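Local coordinates for protein sulfide-quinone reductase (Aquifex aeolicus, PDB 3HYW) that oxidises hydrogen sulfide with a quinone as electron acceptor, using bound FAD and building up polysulfur products on active-site cysteines, at residues Pro46-Gly51 against Cys124-Ala129; Val146-Ile151 against Leu165-Glu170; Leu130-Lys135 against Ala245-Phe250. All coordinates share one frame; numbering follows the deposited sequence.

Contact 1. Residues Pro46-Gly51 against Cys124-Ala129. With FAD (flavin-adenine dinucleotide), chain G; H2S (hydrosulfuric acid), chain J.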
loop_
_atom_site.group_PDB
_atom_site.type_symbol
_atom_site.label_atom_id
_atom_site.label_comp_id
_atom_site.label_asym_id
_atom_site.label_seq_id
_atom_site.Cartn_x
_atom_site.Cartn_y
_atom_site.Cartn_z
ATOM N N PRO A 46 -27.361 -2.715 11.740
ATOM C CA PRO A 46 -26.126 -3.142 12.418
ATOM C C PRO A 46 -26.031 -2.655 13.866
ATOM O O PRO A 46 -25.530 -3.376 14.732
ATOM C CB PRO A 46 -25.010 -2.519 11.560
ATOM C CG PRO A 46 -25.641 -2.313 10.199
ATOM C CD PRO A 46 -27.070 -1.946 10.508
ATOM N N HIS A 47 -26.508 -1.439 14.119
ATOM C CA HIS A 47 -26.539 -0.878 15.465
ATOM C C HIS A 47 -27.567 -1.609 16.324
ATOM O O HIS A 47 -27.332 -1.827 17.506
ATOM C CB HIS A 47 -26.867 0.617 15.409
ATOM C CG HIS A 47 -26.030 1.387 14.436
ATOM N ND1 HIS A 47 -26.160 1.250 13.070
ATOM C CD2 HIS A 47 -25.056 2.306 14.631
ATOM C CE1 HIS A 47 -25.296 2.043 12.466
ATOM N NE2 HIS A 47 -24.619 2.701 13.392
ATOM N N LEU A 48 -28.708 -1.977 15.733
ATOM C CA LEU A 48 -29.704 -2.791 16.442
ATOM C C LEU A 48 -29.100 -4.133 16.856
ATOM O O LEU A 48 -29.314 -4.599 17.974
ATOM C CB LEU A 48 -30.959 -3.014 15.591
ATOM C CG LEU A 48 -32.154 -3.737 16.242
ATOM C CD1 LEU A 48 -32.821 -2.879 17.341
ATOM C CD2 LEU A 48 -33.190 -4.147 15.210
ATOM N N ALA A 49 -28.341 -4.742 15.947
ATOM C CA ALA A 49 -27.652 -6.001 16.224
ATOM C C ALA A 49 -26.623 -5.861 17.340
ATOM O O ALA A 49 -26.367 -6.812 18.085
ATOM C CB ALA A 49 -27.001 -6.534 14.964
ATOM N N MET A 50 -26.035 -4.678 17.463
ATOM C CA MET A 50 -25.054 -4.438 18.513
ATOM C C MET A 50 -25.709 -4.104 19.852
ATOM O O MET A 50 -25.033 -4.040 20.872
ATOM C CB MET A 50 -24.085 -3.325 18.103
ATOM C CG MET A 50 -23.104 -3.706 16.995
ATOM S SD MET A 50 -22.086 -5.139 17.391
ATOM C CE MET A 50 -21.389 -4.654 18.971
ATOM N N GLY A 51 -27.024 -3.885 19.838
ATOM C CA GLY A 51 -27.756 -3.487 21.035
ATOM C C GLY A 51 -27.642 -1.995 21.282
ATOM O O GLY A 51 -27.914 -1.515 22.388
ATOM N N CYS A 124 -29.631 -8.232 8.241
ATOM C CA CYS A 124 -30.290 -7.628 7.075
ATOM C C CYS A 124 -31.748 -7.252 7.309
ATOM O O CYS A 124 -32.304 -6.433 6.574
ATOM C CB CYS A 124 -30.191 -8.557 5.863
ATOM S SG CYS A 124 -28.555 -8.721 5.202
ATOM N N THR A 125 -32.377 -7.878 8.299
ATOM C CA THR A 125 -33.697 -7.447 8.761
ATOM C C THR A 125 -33.619 -7.128 10.247
ATOM O O THR A 125 -32.702 -7.574 10.931
ATOM C CB THR A 125 -34.806 -8.499 8.509
ATOM O OG1 THR A 125 -34.567 -9.655 9.314
ATOM C CG2 THR A 125 -34.875 -8.901 7.031
ATOM N N ALA A 126 -34.584 -6.355 10.739
ATOM C CA ALA A 126 -34.669 -6.035 12.158
ATOM C C ALA A 126 -34.763 -7.313 12.986
ATOM O O ALA A 126 -34.114 -7.444 14.021
ATOM C CB ALA A 126 -35.870 -5.139 12.429
ATOM N N GLU A 127 -35.577 -8.246 12.498
ATOM C CA GLU A 127 -35.850 -9.517 13.157
ATOM C C GLU A 127 -34.594 -10.382 13.283
ATOM O O GLU A 127 -34.322 -10.939 14.348
ATOM C CB GLU A 127 -36.950 -10.264 12.396
ATOM C CG GLU A 127 -38.345 -9.617 12.510
ATOM C CD GLU A 127 -38.608 -8.507 11.497
ATOM O OE1 GLU A 127 -37.784 -8.296 10.574
ATOM O OE2 GLU A 127 -39.660 -7.838 11.624
ATOM N N HIS A 128 -33.821 -10.477 12.202
ATOM C CA HIS A 128 -32.528 -11.175 12.232
ATOM C C HIS A 128 -31.494 -10.456 13.116
ATOM O O HIS A 128 -30.748 -11.100 13.852
ATOM C CB HIS A 128 -31.956 -11.314 10.816
ATOM C CG HIS A 128 -32.621 -12.367 9.984
ATOM N ND1 HIS A 128 -33.247 -12.080 8.791
ATOM C CD2 HIS A 128 -32.741 -13.704 10.158
ATOM C CE1 HIS A 128 -33.733 -13.192 8.271
ATOM N NE2 HIS A 128 -33.440 -14.194 9.082
ATOM N N ALA A 129 -31.430 -9.128 13.020
ATOM C CA ALA A 129 -30.493 -8.339 13.829
ATOM C C ALA A 129 -30.710 -8.528 15.336
ATOM O O ALA A 129 -29.755 -8.574 16.107
ATOM C CB ALA A 129 -30.557 -6.849 13.449
HETATM P PA FAD G . -36.413 -2.360 2.059
HETATM O O1A FAD G . -36.137 -0.994 2.632
HETATM O O2A FAD G . -35.846 -3.570 2.736
HETATM O O5B FAD G . -38.004 -2.485 1.969
HETATM C C5B FAD G . -38.684 -3.559 1.341
HETATM C C4B FAD G . -40.107 -3.551 1.879
HETATM O O4B FAD G . -40.926 -4.436 1.115
HETATM C C3B FAD G . -40.158 -4.062 3.309
HETATM O O3B FAD G . -41.079 -3.255 4.051
HETATM C C2B FAD G . -40.677 -5.479 3.168
HETATM O O2B FAD G . -41.367 -5.914 4.337
HETATM C C1B FAD G . -41.611 -5.341 1.980
HETATM N N9A FAD G . -41.898 -6.605 1.247
HETATM C C8A FAD G . -41.034 -7.600 0.954
HETATM N N7A FAD G . -41.693 -8.557 0.254
HETATM C C5A FAD G . -42.978 -8.153 0.120
HETATM C C6A FAD G . -44.108 -8.702 -0.483
HETATM N N6A FAD G . -44.038 -9.902 -1.105
HETATM N N1A FAD G . -45.285 -8.023 -0.446
HETATM C C2A FAD G . -45.375 -6.829 0.166
HETATM N N3A FAD G . -44.302 -6.279 0.757
HETATM C C4A FAD G . -43.097 -6.918 0.743
HETATM N N1 FAD G . -27.667 1.840 2.351
HETATM C C2 FAD G . -27.057 3.032 2.586
HETATM O O2 FAD G . -27.093 3.931 1.723
HETATM N N3 FAD G . -26.411 3.277 3.752
HETATM C C4 FAD G . -26.364 2.328 4.709
HETATM O O4 FAD G . -25.708 2.551 5.887
HETATM C C4X FAD G . -26.978 1.101 4.490
HETATM N N5 FAD G . -26.921 0.152 5.451
HETATM C C5X FAD G . -27.517 -1.046 5.263
HETATM C C6 FAD G . -27.456 -2.007 6.278
HETATM C C7 FAD G . -28.053 -3.252 6.108
HETATM C C7M FAD G . -27.956 -4.266 7.233
HETATM C C8 FAD G . -28.715 -3.531 4.910
HETATM C C8M FAD G . -29.384 -4.869 4.655
HETATM C C9 FAD G . -28.767 -2.568 3.899
HETATM C C9A FAD G . -28.179 -1.304 4.064
HETATM N N10 FAD G . -28.242 -0.347 3.090
HETATM C C10 FAD G . -27.640 0.854 3.288
HETATM C "C1'" FAD G . -28.885 -0.652 1.790
HETATM C "C2'" FAD G . -30.259 -0.107 1.458
HETATM O "O2'" FAD G . -30.310 1.303 1.713
HETATM C "C3'" FAD G . -31.314 -0.899 2.231
HETATM O "O3'" FAD G . -31.205 -2.300 1.883
HETATM C "C4'" FAD G . -32.718 -0.397 1.926
HETATM O "O4'" FAD G . -33.592 -0.871 2.959
HETATM C "C5'" FAD G . -33.197 -0.884 0.563
HETATM O "O5'" FAD G . -34.471 -0.322 0.267
HETATM P P FAD G . -35.637 -1.168 -0.458
HETATM O O1P FAD G . -36.850 -0.279 -0.544
HETATM O O2P FAD G . -35.108 -1.819 -1.718
HETATM O O3P FAD G . -35.926 -2.405 0.534
HETATM S S H2S J . -28.640 -6.219 4.209
#

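Contact 2. Residues Val146-Ile151 against Leu165-Glu170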
loop_
_atom_site.group_PDB
_atom_site.type_symbol
_atom_site.label_atom_id
_atom_site.label_comp_id
_atom_site.label_asym_id
_atom_site.label_seq_id
_atom_site.Cartn_x
_atom_site.Cartn_y
_atom_site.Cartn_z
ATOM N N VAL A 146 -14.036 -14.984 16.256
ATOM C CA VAL A 146 -15.106 -14.399 15.457
ATOM C C VAL A 146 -14.701 -14.387 13.991
ATOM O O VAL A 146 -13.553 -14.082 13.650
ATOM C CB VAL A 146 -15.452 -12.974 15.944
ATOM C CG1 VAL A 146 -16.337 -12.235 14.939
ATOM C CG2 VAL A 146 -16.145 -13.048 17.281
ATOM N N VAL A 147 -15.641 -14.762 13.132
ATOM C CA VAL A 147 -15.487 -14.544 11.700
ATOM C C VAL A 147 -16.740 -13.922 11.103
ATOM O O VAL A 147 -17.868 -14.334 11.381
ATOM C CB VAL A 147 -14.968 -15.811 10.931
ATOM C CG1 VAL A 147 -15.609 -17.059 11.442
ATOM C CG2 VAL A 147 -15.149 -15.677 9.427
ATOM N N ILE A 148 -16.514 -12.890 10.305
ATOM C CA ILE A 148 -17.579 -12.090 9.732
ATOM C C ILE A 148 -17.267 -11.977 8.247
ATOM O O ILE A 148 -16.111 -12.026 7.858
ATOM C CB ILE A 148 -17.638 -10.688 10.420
ATOM C CG1 ILE A 148 -18.058 -10.839 11.891
ATOM C CG2 ILE A 148 -18.605 -9.738 9.696
ATOM C CD1 ILE A 148 -17.605 -9.708 12.801
ATOM N N GLY A 149 -18.289 -11.850 7.410
ATOM C CA GLY A 149 -18.024 -11.568 6.015
ATOM C C GLY A 149 -19.180 -11.756 5.068
ATOM O O GLY A 149 -20.344 -11.565 5.425
ATOM N N ALA A 150 -18.828 -12.128 3.843
ATOM C CA ALA A 150 -19.779 -12.244 2.753
ATOM C C ALA A 150 -19.552 -13.537 1.979
ATOM O O ALA A 150 -18.416 -13.911 1.679
ATOM C CB ALA A 150 -19.656 -11.047 1.836
ATOM N N ILE A 151 -20.651 -14.224 1.687
ATOM C CA ILE A 151 -20.633 -15.435 0.878
ATOM C C ILE A 151 -20.544 -15.022 -0.603
ATOM O O ILE A 151 -20.613 -13.826 -0.913
ATOM C CB ILE A 151 -21.882 -16.340 1.172
ATOM C CG1 ILE A 151 -23.187 -15.664 0.718
ATOM C CG2 ILE A 151 -21.942 -16.700 2.658
ATOM C CD1 ILE A 151 -24.408 -16.578 0.727
ATOM N N LEU A 165 -16.245 -3.831 12.584
ATOM C CA LEU A 165 -15.548 -2.754 13.276
ATOM C C LEU A 165 -16.286 -2.277 14.528
ATOM O O LEU A 165 -15.651 -1.908 15.527
ATOM C CB LEU A 165 -15.219 -1.611 12.312
ATOM C CG LEU A 165 -14.113 -2.044 11.345
ATOM C CD1 LEU A 165 -14.058 -1.177 10.125
ATOM C CD2 LEU A 165 -12.758 -2.094 12.046
ATOM N N MET A 166 -17.617 -2.334 14.474
ATOM C CA MET A 166 -18.482 -2.058 15.631
ATOM C C MET A 166 -18.247 -3.069 16.747
ATOM O O MET A 166 -18.190 -2.703 17.920
ATOM C CB MET A 166 -19.961 -2.093 15.227
ATOM C CG MET A 166 -20.405 -0.931 14.369
ATOM S SD MET A 166 -22.168 -1.010 13.981
ATOM C CE MET A 166 -22.341 0.526 13.127
ATOM N N LEU A 167 -18.137 -4.339 16.367
ATOM C CA LEU A 167 -17.881 -5.412 17.316
ATOM C C LEU A 167 -16.500 -5.263 17.958
ATOM O O LEU A 167 -16.374 -5.383 19.170
ATOM C CB LEU A 167 -18.042 -6.783 16.650
ATOM C CG LEU A 167 -17.903 -8.027 17.542
ATOM C CD1 LEU A 167 -18.847 -7.959 18.754
ATOM C CD2 LEU A 167 -18.130 -9.296 16.739
ATOM N N HIS A 168 -15.480 -4.981 17.148
ATOM C CA HIS A 168 -14.146 -4.641 17.665
ATOM C C HIS A 168 -14.214 -3.524 18.717
ATOM O O HIS A 168 -13.609 -3.627 19.788
ATOM C CB HIS A 168 -13.202 -4.228 16.523
ATOM C CG HIS A 168 -11.956 -3.542 16.994
ATOM N ND1 HIS A 168 -10.877 -4.229 17.509
ATOM C CD2 HIS A 168 -11.626 -2.228 17.051
ATOM C CE1 HIS A 168 -9.934 -3.372 17.855
ATOM N NE2 HIS A 168 -10.363 -2.151 17.588
ATOM N N TYR A 169 -14.942 -2.457 18.388
ATOM C CA TYR A 169 -15.141 -1.325 19.283
ATOM C C TYR A 169 -15.772 -1.776 20.604
ATOM O O TYR A 169 -15.271 -1.446 21.679
ATOM C CB TYR A 169 -16.000 -0.245 18.605
ATOM C CG TYR A 169 -16.407 0.888 19.526
ATOM C CD1 TYR A 169 -15.560 1.975 19.746
ATOM C CD2 TYR A 169 -17.642 0.877 20.172
ATOM C CE1 TYR A 169 -15.931 3.020 20.597
ATOM C CE2 TYR A 169 -18.024 1.923 21.023
ATOM C CZ TYR A 169 -17.165 2.984 21.224
ATOM O OH TYR A 169 -17.539 4.010 22.058
ATOM N N GLU A 170 -16.855 -2.546 20.505
ATOM C CA GLU A 170 -17.568 -3.062 21.676
ATOM C C GLU A 170 -16.681 -3.939 22.559
ATOM O O GLU A 170 -16.690 -3.803 23.783
ATOM C CB GLU A 170 -18.819 -3.835 21.238
ATOM C CG GLU A 170 -19.650 -4.439 22.377
ATOM C CD GLU A 170 -20.379 -3.399 23.227
ATOM O OE1 GLU A 170 -20.734 -2.314 22.705
ATOM O OE2 GLU A 170 -20.605 -3.680 24.422
#

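Contact 3. Residues Leu130-Lys135 against Ala245-Phe250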
loop_
_atom_site.group_PDB
_atom_site.type_symbol
_atom_site.label_atom_id
_atom_site.label_comp_id
_atom_site.label_asym_id
_atom_site.label_seq_id
_atom_site.Cartn_x
_atom_site.Cartn_y
_atom_site.Cartn_z
ATOM N N LEU A 130 -31.969 -8.655 15.743
ATOM C CA LEU A 130 -32.297 -8.903 17.148
ATOM C C LEU A 130 -31.820 -10.271 17.643
ATOM O O LEU A 130 -31.345 -10.390 18.772
ATOM C CB LEU A 130 -33.794 -8.700 17.405
ATOM C CG LEU A 130 -34.175 -7.213 17.372
ATOM C CD1 LEU A 130 -35.645 -7.017 17.078
ATOM C CD2 LEU A 130 -33.763 -6.488 18.655
ATOM N N GLU A 131 -31.931 -11.287 16.789
ATOM C CA GLU A 131 -31.368 -12.614 17.070
ATOM C C GLU A 131 -29.847 -12.551 17.216
ATOM O O GLU A 131 -29.280 -13.197 18.095
ATOM C CB GLU A 131 -31.736 -13.605 15.961
ATOM C CG GLU A 131 -33.239 -13.792 15.735
ATOM C CD GLU A 131 -33.559 -14.949 14.789
ATOM O OE1 GLU A 131 -32.772 -15.200 13.842
ATOM O OE2 GLU A 131 -34.606 -15.611 14.988
ATOM N N THR A 132 -29.193 -11.778 16.347
ATOM C CA THR A 132 -27.745 -11.544 16.434
ATOM C C THR A 132 -27.333 -10.913 17.767
ATOM O O THR A 132 -26.337 -11.319 18.368
ATOM C CB THR A 132 -27.257 -10.648 15.285
ATOM O OG1 THR A 132 -27.559 -11.276 14.036
ATOM C CG2 THR A 132 -25.744 -10.396 15.381
ATOM N N GLN A 133 -28.095 -9.911 18.210
ATOM C CA GLN A 133 -27.860 -9.254 19.494
ATOM C C GLN A 133 -27.829 -10.288 20.617
ATOM O O GLN A 133 -26.950 -10.247 21.478
ATOM C CB GLN A 133 -28.927 -8.179 19.758
ATOM C CG GLN A 133 -28.726 -7.378 21.048
ATOM C CD GLN A 133 -29.804 -6.311 21.281
ATOM O OE1 GLN A 133 -30.344 -5.711 20.337
ATOM N NE2 GLN A 133 -30.107 -6.060 22.549
ATOM N N LYS A 134 -28.775 -11.226 20.576
ATOM C CA LYS A 134 -28.896 -12.272 21.591
ATOM C C LYS A 134 -27.701 -13.223 21.603
ATOM O O LYS A 134 -27.295 -13.695 22.667
ATOM C CB LYS A 134 -30.194 -13.068 21.412
ATOM C CG LYS A 134 -31.470 -12.252 21.592
ATOM C CD LYS A 134 -32.678 -13.160 21.726
ATOM C CE LYS A 134 -33.978 -12.393 21.523
ATOM N NZ LYS A 134 -35.069 -12.907 22.423
ATOM N N LYS A 135 -27.140 -13.493 20.422
ATOM C CA LYS A 135 -25.987 -14.391 20.301
ATOM C C LYS A 135 -24.675 -13.705 20.659
ATOM O O LYS A 135 -23.728 -14.365 21.082
ATOM C CB LYS A 135 -25.915 -15.013 18.905
ATOM C CG LYS A 135 -26.899 -16.164 18.708
ATOM C CD LYS A 135 -26.795 -16.791 17.321
ATOM C CE LYS A 135 -25.654 -17.814 17.206
ATOM N NZ LYS A 135 -25.730 -18.592 15.924
ATOM N N ALA A 245 -14.346 -20.845 14.555
ATOM C CA ALA A 245 -15.309 -19.784 14.835
ATOM C C ALA A 245 -16.306 -20.166 15.924
ATOM O O ALA A 245 -16.953 -21.213 15.846
ATOM C CB ALA A 245 -16.047 -19.407 13.575
ATOM N N LYS A 246 -16.429 -19.306 16.930
ATOM C CA LYS A 246 -17.441 -19.471 17.967
ATOM C C LYS A 246 -18.658 -18.594 17.655
ATOM O O LYS A 246 -19.795 -18.951 17.967
ATOM C CB LYS A 246 -16.864 -19.145 19.349
ATOM C CG LYS A 246 -17.862 -19.306 20.484
ATOM C CD LYS A 246 -17.186 -19.341 21.840
ATOM C CE LYS A 246 -18.210 -19.632 22.940
ATOM N NZ LYS A 246 -19.291 -18.595 22.986
ATOM N N PHE A 247 -18.406 -17.449 17.027
ATOM C CA PHE A 247 -19.476 -16.565 16.575
ATOM C C PHE A 247 -19.201 -16.129 15.145
ATOM O O PHE A 247 -18.078 -15.756 14.813
ATOM C CB PHE A 247 -19.602 -15.342 17.493
ATOM C CG PHE A 247 -20.532 -14.280 16.962
ATOM C CD1 PHE A 247 -20.069 -13.315 16.066
ATOM C CD2 PHE A 247 -21.873 -14.250 17.348
ATOM C CE1 PHE A 247 -20.932 -12.337 15.549
ATOM C CE2 PHE A 247 -22.739 -13.271 16.849
ATOM C CZ PHE A 247 -22.266 -12.317 15.944
ATOM N N THR A 248 -20.231 -16.183 14.303
ATOM C CA THR A 248 -20.135 -15.665 12.939
ATOM C C THR A 248 -21.289 -14.725 12.586
ATOM O O THR A 248 -22.381 -14.805 13.159
ATOM C CB THR A 248 -20.079 -16.796 11.868
ATOM O OG1 THR A 248 -21.313 -17.519 11.864
ATOM C CG2 THR A 248 -18.934 -17.760 12.133
ATOM N N MET A 249 -21.025 -13.832 11.637
ATOM C CA MET A 249 -22.051 -13.000 11.044
ATOM C C MET A 249 -21.720 -12.901 9.566
ATOM O O MET A 249 -20.718 -12.290 9.186
ATOM C CB MET A 249 -22.073 -11.609 11.693
ATOM C CG MET A 249 -23.360 -10.801 11.468
ATOM S SD MET A 249 -23.749 -10.390 9.753
ATOM C CE MET A 249 -22.492 -9.175 9.360
ATOM N N PHE A 250 -22.561 -13.508 8.735
ATOM C CA PHE A 250 -22.379 -13.436 7.298
ATOM C C PHE A 250 -23.536 -12.761 6.584
ATOM O O PHE A 250 -24.693 -12.888 6.990
ATOM C CB PHE A 250 -22.069 -14.820 6.706
ATOM C CG PHE A 250 -20.625 -15.188 6.818
ATOM C CD1 PHE A 250 -19.748 -14.925 5.773
ATOM C CD2 PHE A 250 -20.128 -15.744 7.991
ATOM C CE1 PHE A 250 -18.398 -15.222 5.890
ATOM C CE2 PHE A 250 -18.782 -16.056 8.109
ATOM C CZ PHE A 250 -17.917 -15.795 7.057
#

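Contact 1. Residues Pro46-Gly51 against Cys124-Ala129
Ala49 and Ala129 bring their backbones close, with 4.4 Å between the CA of Ala49 and the CA of Ala129, where the last turn of helix 45-50 meets the first turns of helix 126-141. The approach is close enough for a CA-H...O contact, Ala49 CA lying 3.3 Å from Ala129 O with an angle of 149° at the hydrogen. Their methyl groups meet beside this contact, Ala49 CB sitting 3.9 Å from Ala129 CB. Leu48 reaches back toward the start of the second helix. With its CG anti to the backbone N (chi1 -174°), it sends CD2 over the opening turn, 3.6 Å from Ala126 O and 4.0 Å from Ala126 CB, while the same methyl also faces Ala129 CB. No conventional hydrogen bond joins the segments; beside the CA-H...O contact, the junction is made by three alanines and one leucine branch. Each helix end is finished locally. Thr125 is the N-cap, its OG1 accepting from His128 N at 3.1 Å and 165°, and Gly51 closes helix 45-50 in a Schellman motif through its positive phi. Just ahead of the cap, Cys124 belongs to the FAD and hydrogen sulfide pockets; its CA is 3.8 Å from the flavin methyl C8M. Glu127 meanwhile forms a salt bridge with Arg36, an FAD-binding residue. Met50 touches Phe163 and Glu170 of helix 158-173 and Leu136 and Tyr140 of helix 126-141, while Cys124 rests on Met251 and Pro252 of strand 247-255.

Contact 2. Residues Val146-Ile151 against Leu165-Glu170
Leu167 packs one methyl, CD2, against both Val146 and Ile148, inside a beta-alpha-beta crossover in which helix 158-173 connects the parallel, adjacent strands 146-150 and 182-185 of a Rossmann-like domain. Val146 and Leu167 reach toward each other tip to tip, whereas Ile148 comes in at a slant. Leu167 extends this far because its CG stands anti to the backbone N (chi1 -176°), which carries the branch off the helix toward the strand. The contact is small and wholly apolar, and all three residues are buried.

In the next shell, Leu136 and Tyr140 of helix 126-141 also lie against Leu167, and Leu139 of that helix touches Val146. Phe247 and Met249 of the neighbouring strand pack on Val146 and Ile148, respectively. The strand itself is fixed by backbone hydrogen bonds on both edges: Val146 and Ile148 pair with Thr183, and Val147 with Phe247 and Met249. Within this frame a single methyl group serves both strand residues, Leu167 CD2 lying 3.9 Å from Val146 CG1 and 4.0 Å from Ile148 CD1.

Contact 3. Residues Leu130-Lys135 against Ala245-Phe250
Phe247 and Lys135 mark one close approach of the backbones, their CA atoms 7.8 Å apart, and Thr132 and Met249 mark the other at 8.0 Å, so that a helical turn spans two residues of the strand. The ring of Phe247 does most of the bridging, with CG anti to the backbone N and beside the carbonyl carbon (chi1 171°), which directs the ring to the helix. It presents an edge, not a face, to the helix: Phe247 CZ lies 4.0 Å from Thr132 CG2, and Phe247 CE2 lies 4.2 Å from Lys135 CB, both aliphatic groups lying near the ring plane. The side chains of Thr132 and Phe247 cross at about a right angle. Thr132 divides its two branches between different tasks. The methyl goes to the ring, while the hydroxyl, buried with it, has two carbonyl oxygens within hydrogen-bonding reach, Ser122 O in the preceding loop and His128 O one turn back in the helix, and its one proton can serve them only in turn or shared.

Helix 126-141 leads directly into strand 146-150 and covers one face of the mixed sheet of a Rossmann-like domain, in which strand 247-255 runs parallel to strand 146-150 and next to it. Phe247 and Met249 point into the layer between sheet and helices, where Phe163 of helix 158-173 and Thr121 touch them both as well as Thr132. Met249 is only peripheral to the helix: Met249 CG comes to 4.6 Å from Thr132 CG2, and from there the chain leads away. The partly exposed Lys135 chain lies against the ring through its CB, then bends at chi3 (82°) and ends in a weak hydrogen bond from NZ to Asn119 O.

In the fold
The three contacts lie on the same side of the chain's centre, contact 3 about 10 Å from each of the others and contacts 1 and 2 about 13 Å apart, centre to centre. Helix 126-141 serves contacts 1 and 3, and the next element, strand 146-150, opens contact 2. Contact 1 closes before the others begin, whereas contact 2 is nested in the loop closed by contact 3. Contacts 2 and 3 meet through neighbouring strands of one sheet, and Met50 of contact 1 packs on Leu167 and Glu170 of contact 2. Together they join a sheet and three helices into one layered core, with contact 1 at its flavin end.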